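Local coordinates for 14-3-3 protein (Cryptosporidium parvum, PDB 3EFZ) that probably binds phosphoserine-containing partner proteins, as 14-3-3 family members do in cell regulation and signalling, at residues A171-R183 / L194-K206. Numbering follows the deposited sequence.
Sequences AVEFYEDALQRER and LYLATILNYTILK
Joined by a short connection, helix segments 171-183 and 194-206 run antiparallel at 157°, their axes approaching to 9.8 Å, with Tyr-175 abreast of Tyr-202 and Glu-182 abreast of Tyr-195. The packing is knobs-into-holes in both directions. The knob Tyr-175 drops among Thr-198, Asn-201, Tyr-202 and Leu-205; its ring lies over the backbone near Tyr-202 N, while Leu-205 CD2 meets its edge in plane. Tyr-202 replies by entering the other helix between Val-172, Tyr-175, Glu-176 and Leu-179. The two tyrosine rings are slid apart and barely overlap; instead Tyr-175 CB makes a CH-pi contact over the Tyr-202 face, 4.1 Å from the ring centroid. Lys-206 CE covers the opposite face. Tyr-202 reaches across to Glu-176 because its ring carbon CG swings away from the backbone nitrogen (chi1 -166°), and its OH donates a short 2.5 Å hydrogen bond to Glu-176 OE2 from above the carboxylate plane.

Such antiparallel neighbours build the all-helical 14-3-3 fold, and here the pair lies beside what is probably the phosphopeptide-binding groove of the family: the Tyr-175 hydroxyl hydrogen-bonds both Asp-150 and Arg-153, a predicted phosphoserine contact, and Asn-201 ND2 also bonds Asp-150.

Further along, Leu-179 forks over the second helix, CD1 reaching Tyr-202 CD2 at 3.5 Å and CD2 touching both Tyr-195 CE1 and Ile-199 CD1. Thr-198 turns its methyl toward Leu-179 and its hydroxyl toward the buried Glu-182 carboxylate, where Thr-198 OG1 lies 2.9 Å from Glu-182 OE2 and 2.6 Å from Leu-194 O, two acceptors competing for one proton.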
loop_
_atom_site.group_PDB
_atom_site.type_symbol
_atom_site.label_atom_id
_atom_site.label_comp_id
_atom_site.label_asym_id
_atom_site.label_seq_id
_atom_site.Cartn_x
_atom_site.Cartn_y
_atom_site.Cartn_z
ATOM N N ALA B 171 7.185 16.024 15.898
ATOM C CA ALA B 171 7.831 14.698 15.760
ATOM C C ALA B 171 8.846 14.420 16.862
ATOM O O ALA B 171 8.903 13.310 17.396
ATOM C CB ALA B 171 8.504 14.547 14.377
ATOM N N VAL B 172 9.677 15.422 17.163
ATOM C CA VAL B 172 10.582 15.384 18.320
ATOM C C VAL B 172 9.829 15.018 19.620
ATOM O O VAL B 172 10.164 14.034 20.277
ATOM C CB VAL B 172 11.357 16.717 18.454
ATOM C CG1 VAL B 172 12.094 16.818 19.803
ATOM C CG2 VAL B 172 12.331 16.850 17.309
ATOM N N GLU B 173 8.815 15.804 19.970
ATOM C CA GLU B 173 7.942 15.528 21.113
ATOM C C GLU B 173 7.500 14.056 21.191
ATOM O O GLU B 173 7.654 13.416 22.237
ATOM C CB GLU B 173 6.655 16.349 21.014
ATOM C CG GLU B 173 6.770 17.853 20.912
ATOM C CD GLU B 173 5.376 18.498 20.802
ATOM O OE1 GLU B 173 5.199 19.432 19.966
ATOM O OE2 GLU B 173 4.457 18.062 21.557
ATOM N N PHE B 174 6.926 13.549 20.088
ATOM C CA PHE B 174 6.357 12.188 20.029
ATOM C C PHE B 174 7.400 11.104 20.228
ATOM O O PHE B 174 7.153 10.148 20.955
ATOM C CB PHE B 174 5.565 11.939 18.722
ATOM C CG PHE B 174 4.231 12.680 18.648
ATOM C CD1 PHE B 174 3.747 13.158 17.428
ATOM C CD2 PHE B 174 3.474 12.904 19.799
ATOM C CE1 PHE B 174 2.514 13.835 17.347
ATOM C CE2 PHE B 174 2.245 13.579 19.745
ATOM C CZ PHE B 174 1.761 14.049 18.518
ATOM N N TYR B 175 8.551 11.257 19.571
ATOM C CA TYR B 175 9.673 10.335 19.718
ATOM C C TYR B 175 10.203 10.326 21.139
ATOM O O TYR B 175 10.450 9.274 21.689
ATOM C CB TYR B 175 10.819 10.689 18.754
ATOM C CG TYR B 175 10.526 10.331 17.320
ATOM C CD1 TYR B 175 9.901 9.127 17.010
ATOM C CD2 TYR B 175 10.887 11.187 16.259
ATOM C CE1 TYR B 175 9.610 8.776 15.686
ATOM C CE2 TYR B 175 10.612 10.837 14.924
ATOM C CZ TYR B 175 9.965 9.629 14.651
ATOM O OH TYR B 175 9.675 9.243 13.364
ATOM N N GLU B 176 10.376 11.500 21.733
ATOM C CA GLU B 176 10.891 11.566 23.091
ATOM C C GLU B 176 9.896 11.020 24.106
ATOM O O GLU B 176 10.309 10.389 25.074
ATOM C CB GLU B 176 11.376 12.975 23.440
ATOM C CG GLU B 176 12.718 13.265 22.772
ATOM C CD GLU B 176 13.239 14.654 23.025
ATOM O OE1 GLU B 176 12.539 15.458 23.695
ATOM O OE2 GLU B 176 14.364 14.946 22.551
ATOM N N ASP B 177 8.600 11.225 23.848
ATOM C CA ASP B 177 7.527 10.702 24.706
ATOM C C ASP B 177 7.478 9.175 24.647
ATOM O O ASP B 177 7.473 8.506 25.681
ATOM C CB ASP B 177 6.160 11.326 24.325
ATOM C CG ASP B 177 5.022 10.894 25.256
ATOM O OD1 ASP B 177 3.846 11.049 24.867
ATOM O OD2 ASP B 177 5.293 10.408 26.375
ATOM N N ALA B 178 7.483 8.641 23.435
ATOM C CA ALA B 178 7.530 7.191 23.199
ATOM C C ALA B 178 8.790 6.550 23.808
ATOM O O ALA B 178 8.698 5.543 24.499
ATOM C CB ALA B 178 7.435 6.896 21.701
ATOM N N LEU B 179 9.957 7.146 23.564
ATOM C CA LEU B 179 11.211 6.701 24.203
ATOM C C LEU B 179 11.156 6.677 25.735
ATOM O O LEU B 179 11.600 5.697 26.357
ATOM C CB LEU B 179 12.411 7.546 23.734
ATOM C CG LEU B 179 12.922 7.370 22.299
ATOM C CD1 LEU B 179 13.873 8.515 21.902
ATOM C CD2 LEU B 179 13.594 6.029 22.111
ATOM N N GLN B 180 10.628 7.746 26.338
ATOM C CA GLN B 180 10.480 7.813 27.796
ATOM C C GLN B 180 9.544 6.716 28.325
ATOM O O GLN B 180 9.833 6.087 29.350
ATOM C CB GLN B 180 10.030 9.209 28.262
ATOM C CG GLN B 180 9.737 9.330 29.782
ATOM C CD GLN B 180 10.802 8.657 30.657
ATOM O OE1 GLN B 180 11.975 9.050 30.667
ATOM N NE2 GLN B 180 10.390 7.629 31.396
ATOM N N ARG B 181 8.437 6.485 27.628
ATOM C CA ARG B 181 7.525 5.396 27.983
ATOM C C ARG B 181 8.195 4.024 27.844
ATOM O O ARG B 181 8.054 3.166 28.717
ATOM C CB ARG B 181 6.255 5.463 27.138
ATOM C CG ARG B 181 5.316 6.586 27.507
ATOM C CD ARG B 181 4.295 6.743 26.384
ATOM N NE ARG B 181 3.306 7.786 26.643
ATOM C CZ ARG B 181 2.082 7.566 27.121
ATOM N NH1 ARG B 181 1.669 6.335 27.453
ATOM N NH2 ARG B 181 1.269 8.594 27.288
ATOM N N GLU B 182 8.944 3.827 26.761
ATOM C CA GLU B 182 9.747 2.602 26.594
ATOM C C GLU B 182 10.782 2.382 27.711
ATOM O O GLU B 182 10.905 1.269 28.221
ATOM C CB GLU B 182 10.387 2.549 25.202
ATOM C CG GLU B 182 9.322 2.395 24.095
ATOM C CD GLU B 182 9.689 3.073 22.785
ATOM O OE1 GLU B 182 10.842 3.529 22.647
ATOM O OE2 GLU B 182 8.811 3.156 21.899
ATOM N N ARG B 183 11.499 3.446 28.082
ATOM C CA ARG B 183 12.448 3.435 29.211
ATOM C C ARG B 183 11.799 3.043 30.544
ATOM O O ARG B 183 12.382 2.296 31.332
ATOM C CB ARG B 183 13.152 4.794 29.353
ATOM C CG ARG B 183 14.272 5.039 28.333
ATOM C CD ARG B 183 15.051 6.340 28.604
ATOM N NE ARG B 183 14.756 7.365 27.589
ATOM C CZ ARG B 183 14.095 8.502 27.816
ATOM N NH1 ARG B 183 13.655 8.796 29.035
ATOM N NH2 ARG B 183 13.873 9.350 26.816
ATOM N N LEU B 194 11.113 -2.489 19.887
ATOM C CA LEU B 194 10.285 -1.302 19.792
ATOM C C LEU B 194 11.113 -0.092 20.221
ATOM O O LEU B 194 11.084 0.950 19.573
ATOM C CB LEU B 194 9.053 -1.417 20.693
ATOM C CG LEU B 194 8.123 -0.199 20.811
ATOM C CD1 LEU B 194 7.494 0.154 19.466
ATOM C CD2 LEU B 194 7.057 -0.461 21.832
ATOM N N TYR B 195 11.836 -0.226 21.324
ATOM C CA TYR B 195 12.742 0.840 21.751
ATOM C C TYR B 195 13.739 1.216 20.651
ATOM O O TYR B 195 13.912 2.391 20.352
ATOM C CB TYR B 195 13.489 0.466 23.031
ATOM C CG TYR B 195 14.447 1.556 23.481
ATOM C CD1 TYR B 195 13.971 2.712 24.082
ATOM C CD2 TYR B 195 15.823 1.431 23.284
ATOM C CE1 TYR B 195 14.849 3.720 24.493
ATOM C CE2 TYR B 195 16.703 2.420 23.697
ATOM C CZ TYR B 195 16.210 3.568 24.296
ATOM O OH TYR B 195 17.075 4.559 24.718
ATOM N N LEU B 196 14.365 0.215 20.044
ATOM C CA LEU B 196 15.364 0.447 18.988
ATOM C C LEU B 196 14.757 0.982 17.697
ATOM O O LEU B 196 15.386 1.792 17.008
ATOM C CB LEU B 196 16.196 -0.810 18.717
ATOM C CG LEU B 196 17.125 -1.256 19.842
ATOM C CD1 LEU B 196 17.628 -2.638 19.537
ATOM C CD2 LEU B 196 18.289 -0.266 20.063
ATOM N N ALA B 197 13.534 0.555 17.378
ATOM C CA ALA B 197 12.827 1.081 16.206
ATOM C C ALA B 197 12.545 2.553 16.412
ATOM O O ALA B 197 12.535 3.343 15.458
ATOM C CB ALA B 197 11.520 0.317 15.944
ATOM N N THR B 198 12.304 2.922 17.666
ATOM C CA THR B 198 12.027 4.304 18.009
ATOM C C THR B 198 13.281 5.164 17.919
ATOM O O THR B 198 13.236 6.259 17.359
ATOM C CB THR B 198 11.340 4.420 19.391
ATOM O OG1 THR B 198 10.283 3.442 19.474
ATOM C CG2 THR B 198 10.746 5.820 19.575
ATOM N N ILE B 199 14.386 4.656 18.469
ATOM C CA ILE B 199 15.714 5.255 18.321
ATOM C C ILE B 199 16.049 5.510 16.850
ATOM O O ILE B 199 16.527 6.595 16.500
ATOM C CB ILE B 199 16.816 4.349 18.981
ATOM C CG1 ILE B 199 16.583 4.198 20.499
ATOM C CG2 ILE B 199 18.259 4.841 18.641
ATOM C CD1 ILE B 199 17.020 5.408 21.360
ATOM N N LEU B 200 15.797 4.508 16.004
ATOM C CA LEU B 200 16.141 4.558 14.584
ATOM C C LEU B 200 15.383 5.641 13.830
ATOM O O LEU B 200 15.987 6.376 13.052
ATOM C CB LEU B 200 15.927 3.198 13.891
ATOM C CG LEU B 200 16.163 3.155 12.360
ATOM C CD1 LEU B 200 17.634 3.371 11.983
ATOM C CD2 LEU B 200 15.634 1.864 11.715
ATOM N N ASN B 201 14.070 5.730 14.050
ATOM C CA ASN B 201 13.266 6.760 13.408
ATOM C C ASN B 201 13.601 8.183 13.884
ATOM O O ASN B 201 13.624 9.127 13.076
ATOM C CB ASN B 201 11.782 6.420 13.531
ATOM C CG ASN B 201 11.378 5.270 12.607
ATOM O OD1 ASN B 201 12.223 4.522 12.120
ATOM N ND2 ASN B 201 10.093 5.116 12.383
ATOM N N TYR B 202 13.896 8.315 15.176
ATOM C CA TYR B 202 14.362 9.584 15.751
ATOM C C TYR B 202 15.720 9.949 15.179
ATOM O O TYR B 202 15.949 11.107 14.856
ATOM C CB TYR B 202 14.422 9.500 17.283
ATOM C CG TYR B 202 14.559 10.825 18.040
ATOM C CD1 TYR B 202 14.374 12.059 17.407
ATOM C CD2 TYR B 202 14.834 10.827 19.399
ATOM C CE1 TYR B 202 14.489 13.255 18.105
ATOM C CE2 TYR B 202 14.950 12.021 20.111
ATOM C CZ TYR B 202 14.774 13.231 19.453
ATOM O OH TYR B 202 14.884 14.412 20.162
ATOM N N THR B 203 16.612 8.959 15.062
ATOM C CA THR B 203 17.905 9.129 14.398
ATOM C C THR B 203 17.727 9.621 12.958
ATOM O O THR B 203 18.449 10.517 12.537
ATOM C CB THR B 203 18.746 7.828 14.414
ATOM O OG1 THR B 203 19.066 7.483 15.768
ATOM C CG2 THR B 203 20.033 7.995 13.630
ATOM N N ILE B 204 16.753 9.061 12.235
ATOM C CA ILE B 204 16.427 9.498 10.868
ATOM C C ILE B 204 15.967 10.970 10.824
ATOM O O ILE B 204 16.410 11.748 9.944
ATOM C CB ILE B 204 15.390 8.561 10.195
ATOM C CG1 ILE B 204 15.973 7.157 10.000
ATOM C CG2 ILE B 204 14.924 9.135 8.854
ATOM C CD1 ILE B 204 14.925 6.097 9.642
ATOM N N LEU B 205 15.119 11.353 11.784
ATOM C CA LEU B 205 14.658 12.735 11.915
ATOM C C LEU B 205 15.820 13.692 12.138
ATOM O O LEU B 205 15.870 14.755 11.503
ATOM C CB LEU B 205 13.652 12.880 13.064
ATOM C CG LEU B 205 12.978 14.235 13.316
ATOM C CD1 LEU B 205 11.940 14.564 12.221
ATOM C CD2 LEU B 205 12.316 14.228 14.700
ATOM N N LYS B 206 16.738 13.305 13.025
ATOM C CA LYS B 206 17.928 14.092 13.341
ATOM C C LYS B 206 18.859 14.234 12.143
ATOM O O LYS B 206 19.351 15.332 11.856
ATOM C CB LYS B 206 18.717 13.463 14.501
ATOM C CG LYS B 206 18.050 13.526 15.868
ATOM C CD LYS B 206 18.832 12.664 16.855
ATOM C CE LYS B 206 18.115 12.559 18.190
ATOM N NZ LYS B 206 18.331 13.722 19.085
#